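PDB 4IVN: transcriptional regulator from Vibrio vulnificus, which probably binds operator DNA as the repressor NanR of sialic acid catabolism, and takes up N-acetylmannosamine 6-phosphate in its isomerase-like sugar phosphate domain. Local coordinates for residues S100-L105 and F237-V241; A137-V141 and K240-L244; Y144-L149 and V247-N252; T162-A166 and E189-A193; V204-I210 and S219-A225. All blocks are in the same frame, centred on the assembly; numbering follows the deposited sequence.

Interaction 1: S100-L105 and F237-V241; sequences SAVDSL and FASKV
Helix 93-111 packs here against the start of helix 237-257 of the SIS (sugar isomerase) domain. Their short segments run roughly parallel, 34° apart, with axes 8.3 Å from each other. Small residues permit this closeness. Ala101 and Ala238 face each other with CA atoms 4.5 Å apart. The methyl of Ala238 points at helix 93-111 and fits between Ser100 and Ser104, reaching Ser104 OG at 3.4 Å. Ala101 CB lies against the Phe237 ring, 3.5 Å from CE2. Phe237 has CG anti to its backbone N (chi1 176°), and the ring leans out from its helix to meet Ala101. One face of that ring is covered by Val241 CB of the same helix, offset toward the rim. Val241 divides its two methyls between neighbours. CG1 rests over Ala101 O and Ser104 CB, while CG2 meets the branched end of Leu105, and the two side chains cross at about a right angle. The polar chemistry is slight. Ser104 OG lies within weak hydrogen-bonding distance of both Ala238 O and Ser100 O, and its one proton is not assigned between them. Its stronger partner is Arg227, whose NH1 also bonds this hydroxyl. The apolar side continues into the dimer: Leu105 and Val241 each pack on their own counterparts in the second subunit, and Phe237 packs on Tyr144 of that subunit. At the far end of the contact, Leu105 CD2 stands 3.9 Å from Val241 CG2.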
# COMPACT_ATOMS: atom_id res chain seq x y z
N SER A 100 -8.51 -3.94 13.45
CA SER A 100 -8.08 -2.57 13.50
C SER A 100 -8.30 -1.92 12.15
O SER A 100 -8.70 -0.76 12.07
CB SER A 100 -6.60 -2.46 13.82
OG SER A 100 -6.39 -2.87 15.12
N ALA A 101 -7.85 -2.62 11.09
CA ALA A 101 -7.90 -2.07 9.75
C ALA A 101 -9.36 -1.86 9.36
O ALA A 101 -9.69 -0.84 8.74
CB ALA A 101 -7.15 -3.00 8.77
N VAL A 102 -10.26 -2.78 9.75
CA VAL A 102 -11.71 -2.56 9.53
C VAL A 102 -12.20 -1.30 10.15
O VAL A 102 -12.88 -0.50 9.47
CB VAL A 102 -12.59 -3.74 9.98
CG1 VAL A 102 -14.07 -3.38 9.95
CG2 VAL A 102 -12.34 -4.91 9.01
N ASP A 103 -11.83 -1.08 11.42
CA ASP A 103 -12.35 0.07 12.22
C ASP A 103 -11.80 1.33 11.53
O ASP A 103 -12.49 2.28 11.35
CB ASP A 103 -11.82 0.08 13.67
CG ASP A 103 -12.30 -1.10 14.49
OD1 ASP A 103 -13.30 -1.71 14.12
OD2 ASP A 103 -11.63 -1.45 15.48
N SER A 104 -10.52 1.30 11.18
CA SER A 104 -9.96 2.43 10.45
C SER A 104 -10.61 2.82 9.14
O SER A 104 -10.69 4.02 8.81
CB SER A 104 -8.47 2.23 10.25
OG SER A 104 -7.93 2.43 11.52
N LEU A 105 -10.94 1.83 8.33
CA LEU A 105 -11.66 2.06 7.07
C LEU A 105 -12.99 2.67 7.36
O LEU A 105 -13.38 3.65 6.76
CB LEU A 105 -11.82 0.75 6.31
CG LEU A 105 -10.51 0.26 5.65
CD1 LEU A 105 -10.69 -1.21 5.28
CD2 LEU A 105 -10.28 1.07 4.37
N PHE A 237 -0.59 -0.33 9.91
CA PHE A 237 -1.46 -0.62 8.78
C PHE A 237 -2.84 0.07 8.98
O PHE A 237 -3.44 0.52 8.05
CB PHE A 237 -1.58 -2.14 8.66
CG PHE A 237 -2.52 -2.62 7.61
CD1 PHE A 237 -2.45 -2.17 6.28
CD2 PHE A 237 -3.54 -3.55 7.95
CE1 PHE A 237 -3.32 -2.67 5.30
CE2 PHE A 237 -4.38 -4.04 6.96
CZ PHE A 237 -4.29 -3.61 5.67
N ALA A 238 -3.27 0.24 10.21
CA ALA A 238 -4.53 0.91 10.41
C ALA A 238 -4.46 2.42 9.96
O ALA A 238 -5.47 2.96 9.48
CB ALA A 238 -5.03 0.71 11.86
N SER A 239 -3.29 3.05 10.03
CA SER A 239 -3.13 4.41 9.50
C SER A 239 -3.02 4.43 7.96
O SER A 239 -3.64 5.28 7.30
CB SER A 239 -1.91 5.07 10.09
OG SER A 239 -2.16 5.19 11.47
N LYS A 240 -2.29 3.49 7.40
CA LYS A 240 -2.09 3.47 5.97
C LYS A 240 -3.35 3.00 5.23
O LYS A 240 -3.60 3.41 4.11
CB LYS A 240 -0.93 2.54 5.61
CG LYS A 240 0.46 2.94 6.18
CD LYS A 240 0.94 4.37 5.76
CE LYS A 240 0.75 5.40 6.86
NZ LYS A 240 1.45 6.73 6.50
N VAL A 241 -4.15 2.15 5.86
CA VAL A 241 -5.28 1.59 5.15
C VAL A 241 -6.27 2.71 4.87
O VAL A 241 -6.87 2.77 3.81
CB VAL A 241 -5.89 0.36 5.86
CG1 VAL A 241 -6.79 0.78 7.00
CG2 VAL A 241 -6.70 -0.46 4.83

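Interaction 2: A137-V141 and K240-L244; sequences ASSIV and KVGAL
Val141 lays its two methyls over Ala243 and Leu244, joining helix 137-151 of the SIS domain to helix 237-257. CG1 is 3.9 Å from Ala243 CB. CG2 is shared between that same methyl and Leu244 CD2. The CD2 branch of Leu244 also reaches back over the Val141 backbone, 3.8 Å from its CA. The segments are nearly parallel, with axes 10.0 Å apart. Further toward the N-terminal ends, Lys240 lies between the two helices. Its chain bends at chi2 and chi3, bringing CD against Ala137 CB at 3.9 Å and turning the amine toward Ser138. This end belongs to the ligand pocket. Ser138 OG and Ala137 N both hydrogen-bond the bound N-acetylmannosamine 6-phosphate. Lys240 NZ also bonds Ser183 OG, another pocket residue, and forms a long, weak ion pair with Glu229. The lysine thus probably helps to position the serines round the sugar phosphate from a second shell. The end of Ile140 leads away from this contact, and the residue packs on Ile140 of the second subunit. One water links the two polar ends: it accepts from Lys240 NZ and donates to Ser138 OG, 2.6 Å from each.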
# COMPACT_ATOMS: atom_id res chain seq x y z
N ALA A 137 6.81 5.05 5.04
CA ALA A 137 5.58 4.33 4.75
C ALA A 137 4.66 5.11 3.82
O ALA A 137 3.81 4.52 3.13
CB ALA A 137 4.81 4.00 5.99
N SER A 138 4.78 6.43 3.84
CA SER A 138 3.95 7.25 2.90
C SER A 138 4.36 7.04 1.46
O SER A 138 3.57 7.33 0.56
CB SER A 138 4.00 8.76 3.27
OG SER A 138 3.03 8.95 4.36
N SER A 139 5.62 6.62 1.22
CA SER A 139 6.00 6.15 -0.18
C SER A 139 4.96 5.13 -0.75
O SER A 139 4.61 5.17 -1.93
CB SER A 139 7.36 5.43 -0.16
OG SER A 139 7.70 4.90 -1.43
N ILE A 140 4.50 4.23 0.10
CA ILE A 140 3.58 3.10 -0.34
C ILE A 140 2.28 3.71 -0.82
O ILE A 140 1.74 3.31 -1.87
CB ILE A 140 3.30 2.12 0.87
CG1 ILE A 140 4.50 1.17 1.10
CG2 ILE A 140 2.03 1.28 0.70
CD1 ILE A 140 5.86 1.81 1.35
N VAL A 141 1.79 4.71 -0.07
CA VAL A 141 0.53 5.39 -0.44
C VAL A 141 0.64 6.23 -1.73
O VAL A 141 -0.27 6.11 -2.59
CB VAL A 141 -0.07 6.25 0.75
CG1 VAL A 141 -1.36 6.98 0.32
CG2 VAL A 141 -0.28 5.30 1.93
N LYS A 240 -2.29 3.49 7.40
CA LYS A 240 -2.09 3.47 5.97
C LYS A 240 -3.35 3.00 5.23
O LYS A 240 -3.60 3.41 4.11
CB LYS A 240 -0.93 2.54 5.61
CG LYS A 240 0.46 2.94 6.18
CD LYS A 240 0.94 4.37 5.76
CE LYS A 240 0.75 5.40 6.86
NZ LYS A 240 1.45 6.73 6.50
N VAL A 241 -4.15 2.15 5.86
CA VAL A 241 -5.28 1.59 5.15
C VAL A 241 -6.27 2.71 4.87
O VAL A 241 -6.87 2.77 3.81
CB VAL A 241 -5.89 0.36 5.86
CG1 VAL A 241 -6.79 0.78 7.00
CG2 VAL A 241 -6.70 -0.46 4.83
N GLY A 242 -6.43 3.66 5.78
CA GLY A 242 -7.35 4.74 5.45
C GLY A 242 -6.82 5.70 4.41
O GLY A 242 -7.61 6.27 3.65
N ALA A 243 -5.49 5.91 4.42
CA ALA A 243 -4.80 6.79 3.38
C ALA A 243 -5.01 6.14 1.99
O ALA A 243 -5.42 6.81 1.01
CB ALA A 243 -3.33 7.01 3.70
N LEU A 244 -4.89 4.81 1.93
CA LEU A 244 -5.17 4.12 0.67
C LEU A 244 -6.63 4.16 0.23
O LEU A 244 -6.88 4.30 -0.96
CB LEU A 244 -4.68 2.65 0.73
CG LEU A 244 -3.19 2.47 0.90
CD1 LEU A 244 -2.90 1.00 1.41
CD2 LEU A 244 -2.34 2.86 -0.34
O HOH W 1 0.64 7.89 4.32

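Interaction 3: Y144-L149 and V247-N252; sequences YLAYRL and VDVLVN
Arg148 is the knob of this contact, set into a hole formed by Val247, Asp248, Val251 and Asn252 where helices 137-151 and 237-257 of the SIS domain run nearly parallel. NH1 makes a salt bridge with Asp248 OD1 at 2.6 Å. The carboxylate oxygen is met on its anti side, and NH2 makes a second, weak bond to it. NH2 also donates to Asn252 OD1 at 2.9 Å, lying above the carbonyl plane of that amide. Both acceptors sit at the guanidinium edge, while Val251 CB lies over one face, 3.6 Å from NH2. Bends at chi2 and chi3 carry the guanidinium across to helix 237-257. CG rests over the centre of the Tyr144 ring, and NH1 donates to Tyr144 OH at 3.1 Å. That hydroxyl is fixed in turn by Gly235 O of the second subunit. The buried charge is therefore held by three side chains. Val247 CG1 touches Tyr144 CD2. Next to it Leu145 faces the sheet, packing on Phe179 of strand 176-181. Tyr147, on the same turn of helix, hydrogen-bonds a bound sugar phosphate. Between the helices, Leu145 CB lies 3.9 Å from Val247 CG2.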
# COMPACT_ATOMS: atom_id res chain seq x y z
N TYR A 144 0.83 3.98 -4.67
CA TYR A 144 -0.49 3.48 -5.10
C TYR A 144 -1.26 4.54 -5.87
O TYR A 144 -1.94 4.24 -6.83
CB TYR A 144 -1.32 2.98 -3.90
CG TYR A 144 -2.59 2.24 -4.33
CD1 TYR A 144 -2.53 1.07 -5.21
CD2 TYR A 144 -3.84 2.62 -3.81
CE1 TYR A 144 -3.71 0.39 -5.56
CE2 TYR A 144 -4.98 1.92 -4.15
CZ TYR A 144 -4.89 0.82 -5.02
OH TYR A 144 -6.07 0.20 -5.35
N LEU A 145 -1.17 5.78 -5.42
CA LEU A 145 -1.81 6.88 -6.17
C LEU A 145 -1.27 7.04 -7.62
O LEU A 145 -2.09 7.14 -8.58
CB LEU A 145 -1.58 8.20 -5.38
CG LEU A 145 -2.19 9.50 -6.01
CD1 LEU A 145 -3.72 9.32 -6.29
CD2 LEU A 145 -1.94 10.59 -4.94
N ALA A 146 0.04 7.10 -7.80
CA ALA A 146 0.56 7.27 -9.08
C ALA A 146 0.15 6.06 -9.95
O ALA A 146 -0.11 6.20 -11.12
CB ALA A 146 2.08 7.34 -9.01
N TYR A 147 0.24 4.85 -9.40
CA TYR A 147 -0.28 3.69 -10.11
C TYR A 147 -1.71 3.83 -10.53
O TYR A 147 -2.01 3.60 -11.71
CB TYR A 147 -0.08 2.36 -9.27
CG TYR A 147 -0.90 1.21 -9.84
CD1 TYR A 147 -0.39 0.39 -10.85
CD2 TYR A 147 -2.24 0.99 -9.39
CE1 TYR A 147 -1.13 -0.69 -11.40
CE2 TYR A 147 -2.98 -0.07 -9.95
CZ TYR A 147 -2.42 -0.89 -10.93
OH TYR A 147 -3.14 -1.86 -11.48
N ARG A 148 -2.62 4.22 -9.62
CA ARG A 148 -4.00 4.27 -9.97
C ARG A 148 -4.25 5.42 -11.06
O ARG A 148 -5.11 5.28 -11.97
CB ARG A 148 -4.89 4.56 -8.72
CG ARG A 148 -4.99 3.37 -7.74
CD ARG A 148 -5.67 2.17 -8.44
NE ARG A 148 -7.06 2.50 -8.74
CZ ARG A 148 -8.08 2.59 -7.87
NH1 ARG A 148 -7.94 2.29 -6.58
NH2 ARG A 148 -9.26 3.00 -8.33
N LEU A 149 -3.50 6.50 -10.93
CA LEU A 149 -3.47 7.59 -12.00
C LEU A 149 -3.04 7.10 -13.36
O LEU A 149 -3.67 7.47 -14.35
CB LEU A 149 -2.65 8.83 -11.61
CG LEU A 149 -3.34 9.48 -10.35
CD1 LEU A 149 -2.53 10.56 -9.64
CD2 LEU A 149 -4.76 9.98 -10.58
N VAL A 247 -7.17 7.33 -1.58
CA VAL A 247 -6.70 7.16 -2.98
C VAL A 247 -7.76 6.43 -3.80
O VAL A 247 -8.13 6.85 -4.97
CB VAL A 247 -5.35 6.40 -3.11
CG1 VAL A 247 -5.06 6.07 -4.55
CG2 VAL A 247 -4.14 7.21 -2.59
N ASP A 248 -8.30 5.35 -3.23
CA ASP A 248 -9.29 4.58 -4.01
C ASP A 248 -10.54 5.36 -4.34
O ASP A 248 -10.98 5.34 -5.51
CB ASP A 248 -9.66 3.29 -3.26
CG ASP A 248 -10.46 2.34 -4.09
OD1 ASP A 248 -10.13 2.00 -5.28
OD2 ASP A 248 -11.36 1.86 -3.49
N VAL A 249 -11.11 6.02 -3.31
CA VAL A 249 -12.28 6.88 -3.48
C VAL A 249 -12.01 8.04 -4.43
O VAL A 249 -12.83 8.35 -5.31
CB VAL A 249 -12.78 7.37 -2.10
CG1 VAL A 249 -13.95 8.29 -2.30
CG2 VAL A 249 -13.18 6.19 -1.19
N LEU A 250 -10.80 8.60 -4.39
CA LEU A 250 -10.50 9.63 -5.35
C LEU A 250 -10.66 9.10 -6.75
O LEU A 250 -11.30 9.72 -7.55
CB LEU A 250 -9.08 10.23 -5.08
CG LEU A 250 -8.57 11.26 -6.08
CD1 LEU A 250 -9.52 12.47 -6.30
CD2 LEU A 250 -7.13 11.74 -5.74
N VAL A 251 -9.98 8.00 -7.09
CA VAL A 251 -9.92 7.52 -8.48
C VAL A 251 -11.25 6.91 -8.85
O VAL A 251 -11.72 7.12 -9.95
CB VAL A 251 -8.72 6.56 -8.72
CG1 VAL A 251 -8.65 6.08 -10.18
CG2 VAL A 251 -7.47 7.35 -8.31
N ASN A 252 -11.90 6.25 -7.92
CA ASN A 252 -13.26 5.79 -8.24
C ASN A 252 -14.29 6.91 -8.54
O ASN A 252 -15.18 6.71 -9.37
CB ASN A 252 -13.79 4.85 -7.17
CG ASN A 252 -12.96 3.55 -7.10
OD1 ASN A 252 -12.16 3.27 -7.99
ND2 ASN A 252 -13.10 2.81 -6.02

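Interaction 4: T162-A166 and E189-A193; sequences THLAA and EVIHA
Thr162 and Glu189 meet at about a right angle. The glutamate runs out extended beyond CG, and its carboxylate comes to the threonine hydroxyl. Thr162 OG1 donates to Glu189 OE2 at 2.6 Å, and OE2 accepts with its anti lone pair, the one facing away from OE1. With chi1 at 45°, OG1 stands between the backbone N and the carbonyl carbon of Thr162, and this turns the hydroxyl to the glutamate. The bond is backed by carbon contact, with Thr162 CB 3.6 Å from Glu189 CB. His163 approaches the same oxygen from beside the threonine. Its CD2 is 3.6 Å from Glu189 OE2, and the ring and carboxylate planes are 64° apart. Glu189 and His163 lie toward the solvent side of the contact. The segments belong to two helices, 162-170 and 188-199, that lie side by side on one face of the parallel sheet of the SIS domain, an alpha/beta fold of the Rossmann-like kind. They run nearly parallel, 13° apart, with axes 9.0 Å from each other. One turn further on, alanines replace the polar pair. Ala193 CB points into helix 162-170, reaching Ala166 N at 3.7 Å and Ala165 CB at 4.0 Å, and the backbones draw in until the CA atoms of Ala166 and Ala193 are 4.3 Å apart. Ala165 and Ala193 both rest on Ile133 of strand 129-133 beneath. Nearer the polar end a water spans the groove, donating to Thr162 O and to Glu189 O. His192, at the outer rim, brings its ring to within 4.2 Å of Ala166 CB through CD2.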
# COMPACT_ATOMS: atom_id res chain seq x y z
N THR A 162 13.58 13.41 -2.39
CA THR A 162 12.95 14.72 -2.01
C THR A 162 13.75 15.88 -2.58
O THR A 162 13.22 16.99 -2.68
CB THR A 162 12.75 14.86 -0.51
OG1 THR A 162 13.95 14.43 0.11
CG2 THR A 162 11.63 13.88 -0.01
N HIS A 163 14.98 15.62 -2.99
CA HIS A 163 15.80 16.56 -3.78
C HIS A 163 15.23 16.74 -5.14
O HIS A 163 14.97 17.88 -5.56
CB HIS A 163 17.24 16.09 -3.82
CG HIS A 163 17.93 16.30 -2.50
ND1 HIS A 163 19.00 17.12 -2.36
CD2 HIS A 163 17.64 15.77 -1.24
CE1 HIS A 163 19.42 17.10 -1.05
NE2 HIS A 163 18.55 16.29 -0.35
N LEU A 164 14.93 15.61 -5.81
CA LEU A 164 14.32 15.66 -7.14
C LEU A 164 12.93 16.28 -7.04
O LEU A 164 12.53 17.11 -7.92
CB LEU A 164 14.24 14.28 -7.76
CG LEU A 164 15.55 13.72 -8.35
CD1 LEU A 164 15.26 12.38 -9.05
CD2 LEU A 164 16.16 14.67 -9.37
N ALA A 165 12.20 15.88 -6.01
CA ALA A 165 10.79 16.37 -5.85
C ALA A 165 10.87 17.92 -5.67
O ALA A 165 10.07 18.69 -6.28
CB ALA A 165 10.16 15.76 -4.60
N ALA A 166 11.81 18.38 -4.83
CA ALA A 166 12.03 19.89 -4.70
C ALA A 166 12.35 20.53 -6.05
O ALA A 166 11.80 21.62 -6.36
CB ALA A 166 13.09 20.27 -3.68
N GLU A 189 11.55 17.35 4.51
CA GLU A 189 11.83 17.47 3.09
C GLU A 189 10.53 17.30 2.26
O GLU A 189 10.36 17.88 1.17
CB GLU A 189 13.02 16.57 2.62
CG GLU A 189 14.30 17.07 3.28
CD GLU A 189 15.60 16.50 2.71
OE1 GLU A 189 16.70 16.81 3.21
OE2 GLU A 189 15.57 15.72 1.75
N VAL A 190 9.56 16.60 2.83
CA VAL A 190 8.28 16.49 2.10
C VAL A 190 7.61 17.86 2.09
O VAL A 190 7.14 18.29 1.02
CB VAL A 190 7.37 15.44 2.74
CG1 VAL A 190 5.97 15.47 2.15
CG2 VAL A 190 8.00 14.07 2.42
N ILE A 191 7.46 18.50 3.26
CA ILE A 191 6.87 19.88 3.40
C ILE A 191 7.55 20.87 2.51
O ILE A 191 6.91 21.73 1.93
CB ILE A 191 7.14 20.44 4.82
CG1 ILE A 191 6.28 19.73 5.85
CG2 ILE A 191 6.92 21.96 4.93
CD1 ILE A 191 6.72 20.32 7.22
N HIS A 192 8.89 20.76 2.43
CA HIS A 192 9.67 21.74 1.70
C HIS A 192 9.34 21.65 0.21
O HIS A 192 9.09 22.67 -0.47
CB HIS A 192 11.15 21.53 1.98
CG HIS A 192 12.02 22.43 1.15
ND1 HIS A 192 12.07 23.81 1.36
CD2 HIS A 192 12.88 22.16 0.07
CE1 HIS A 192 12.89 24.35 0.45
NE2 HIS A 192 13.39 23.33 -0.33
N ALA A 193 9.30 20.44 -0.32
CA ALA A 193 8.96 20.27 -1.70
C ALA A 193 7.49 20.69 -1.91
O ALA A 193 7.20 21.46 -2.88
CB ALA A 193 9.25 18.80 -2.16
O HOH W 2 12.62 18.81 -0.51

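Interaction 5: V204-I210 and S219-A225; sequences VVSLTNI and STEMLVA
Strands 204-208 and 221-224 pair in parallel at one edge of the five-stranded sheet of the SIS domain, 221-224 being outermost within the chain. Backbone bonds come first. Ser206 takes part through both its groups: its N donates to Glu221 O, and its O accepts from Leu223 N at 2.9 Å. Thr208 does the same with Leu223 O and Ala225 N. At the start, Val204 O accepts from Thr220 N at 2.6 Å and more weakly from Glu221 N. Polar side chains add to the pairing there. Thr220 OG1 accepts from Val204 N at 3.0 Å, extending the bonding past the strand end. Ser206 OG donates to Ser219 OG at 2.6 Å, and Ser219 OG is also bonded to Leu215 O. Both serines hold OG beside the backbone N, with chi1 near -70°, and this turns their hydroxyls to each other. Apolar contacts divide by face. Val205, Leu207 and Leu223 point to the side covered by helices 114-126 and 237-257, where Leu207 and Leu223 lie side by side and point the same way. Glu221 starts on that face too, but its end leads away to a salt bridge with Arg119. On the other face Met222 bends at chi2, and its CE comes to Ser206 CB at 3.7 Å and Thr208 CG2 at 3.8 Å. Inward, Val205 and Leu207 bond on to strand 176-181. Past the strand ends, a water donates to both Asn209 O and Ala225 O, 2.7 Å from the latter.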
# COMPACT_ATOMS: atom_id res chain seq x y z
N VAL A 204 -1.89 22.10 -4.52
CA VAL A 204 -1.26 21.03 -3.73
C VAL A 204 -2.36 20.39 -2.97
O VAL A 204 -3.05 21.12 -2.25
CB VAL A 204 -0.19 21.60 -2.75
CG1 VAL A 204 0.39 20.50 -1.81
CG2 VAL A 204 0.94 22.31 -3.51
N VAL A 205 -2.49 19.08 -3.05
CA VAL A 205 -3.54 18.34 -2.28
C VAL A 205 -2.78 17.46 -1.25
O VAL A 205 -1.90 16.70 -1.64
CB VAL A 205 -4.36 17.39 -3.20
CG1 VAL A 205 -5.36 16.50 -2.41
CG2 VAL A 205 -5.17 18.24 -4.23
N SER A 206 -3.11 17.56 0.02
CA SER A 206 -2.42 16.74 1.02
C SER A 206 -3.26 15.56 1.39
O SER A 206 -4.48 15.70 1.58
CB SER A 206 -2.18 17.56 2.28
OG SER A 206 -1.14 18.42 1.92
N LEU A 207 -2.60 14.41 1.52
CA LEU A 207 -3.27 13.22 2.03
C LEU A 207 -2.65 12.83 3.33
O LEU A 207 -1.52 12.35 3.32
CB LEU A 207 -3.09 12.08 1.08
CG LEU A 207 -3.64 12.20 -0.35
CD1 LEU A 207 -3.59 10.82 -1.03
CD2 LEU A 207 -5.11 12.71 -0.36
N THR A 208 -3.34 13.03 4.48
CA THR A 208 -2.65 12.90 5.80
C THR A 208 -3.59 12.15 6.71
O THR A 208 -4.65 11.68 6.28
CB THR A 208 -2.51 14.29 6.50
OG1 THR A 208 -3.86 14.73 6.84
CG2 THR A 208 -1.98 15.25 5.56
N ASN A 209 -3.19 12.02 7.97
CA ASN A 209 -4.06 11.44 8.98
C ASN A 209 -4.19 12.41 10.14
O ASN A 209 -4.48 12.01 11.26
CB ASN A 209 -3.42 10.11 9.55
CG ASN A 209 -3.34 9.00 8.51
OD1 ASN A 209 -4.03 7.98 8.62
ND2 ASN A 209 -2.44 9.13 7.58
N ILE A 210 -4.06 13.71 9.86
CA ILE A 210 -4.27 14.68 10.90
C ILE A 210 -4.83 15.99 10.27
O ILE A 210 -4.45 16.36 9.17
CB ILE A 210 -2.97 14.88 11.74
CG1 ILE A 210 -3.29 15.57 13.04
CG2 ILE A 210 -1.92 15.59 10.98
CD1 ILE A 210 -3.13 14.63 14.20
N SER A 219 -1.44 23.70 1.65
CA SER A 219 -2.32 22.75 0.93
C SER A 219 -3.50 23.47 0.35
O SER A 219 -4.12 24.30 1.06
CB SER A 219 -2.86 21.69 1.91
OG SER A 219 -1.80 20.90 2.40
N THR A 220 -3.78 23.26 -0.93
CA THR A 220 -4.97 23.83 -1.58
C THR A 220 -6.19 23.07 -1.07
O THR A 220 -7.24 23.64 -0.90
CB THR A 220 -4.87 23.82 -3.14
OG1 THR A 220 -3.59 24.34 -3.53
CG2 THR A 220 -5.91 24.69 -3.85
N GLU A 221 -6.06 21.74 -0.94
CA GLU A 221 -7.09 20.88 -0.43
C GLU A 221 -6.47 19.81 0.50
O GLU A 221 -5.27 19.53 0.38
CB GLU A 221 -7.76 20.10 -1.58
CG GLU A 221 -8.24 20.94 -2.80
CD GLU A 221 -9.54 21.77 -2.60
OE1 GLU A 221 -10.16 21.66 -1.50
OE2 GLU A 221 -9.95 22.51 -3.60
N MET A 222 -7.27 19.14 1.33
CA MET A 222 -6.71 18.06 2.16
C MET A 222 -7.73 16.93 2.23
O MET A 222 -8.91 17.20 2.29
CB MET A 222 -6.57 18.53 3.62
CG MET A 222 -5.23 19.11 4.02
SD MET A 222 -4.71 18.52 5.68
CE MET A 222 -2.97 18.97 5.61
N LEU A 223 -7.28 15.69 2.25
CA LEU A 223 -8.19 14.58 2.58
C LEU A 223 -7.50 13.97 3.78
O LEU A 223 -6.31 13.88 3.78
CB LEU A 223 -8.32 13.58 1.45
CG LEU A 223 -9.13 14.00 0.22
CD1 LEU A 223 -9.33 12.83 -0.73
CD2 LEU A 223 -10.47 14.64 0.61
N VAL A 224 -8.27 13.66 4.82
CA VAL A 224 -7.75 13.21 6.10
C VAL A 224 -8.22 11.82 6.41
O VAL A 224 -9.39 11.57 6.50
CB VAL A 224 -8.19 14.22 7.21
CG1 VAL A 224 -7.84 13.68 8.62
CG2 VAL A 224 -7.56 15.58 6.90
N ALA A 225 -7.31 10.89 6.58
CA ALA A 225 -7.65 9.49 6.97
C ALA A 225 -7.64 9.40 8.51
O ALA A 225 -6.93 10.20 9.17
CB ALA A 225 -6.52 8.56 6.36
O HOH W 3 -7.44 11.34 11.61

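Interactions 1, 2 and 3 follow one another along helix 237-257. Helix 93-111 meets its start, and helix 137-151 then pairs with it in interactions 2 and 3. All three are buried and also touch the second subunit. Their chemistry shifts along the helix, from mostly apolar contact between close-set helices, through a water-linked lysine at the ligand pocket, to a buried arginine network. Interaction 5 lies within the sheet, joining its edge strand to the next, held mainly by backbone bonds; Ala225 packs on Gly242 and Ala243, and Leu207 on Val247. Interaction 4 is only partly buried and touches none of the others. It joins two other helices, with its polar pair toward solvent and alanines on the sheet.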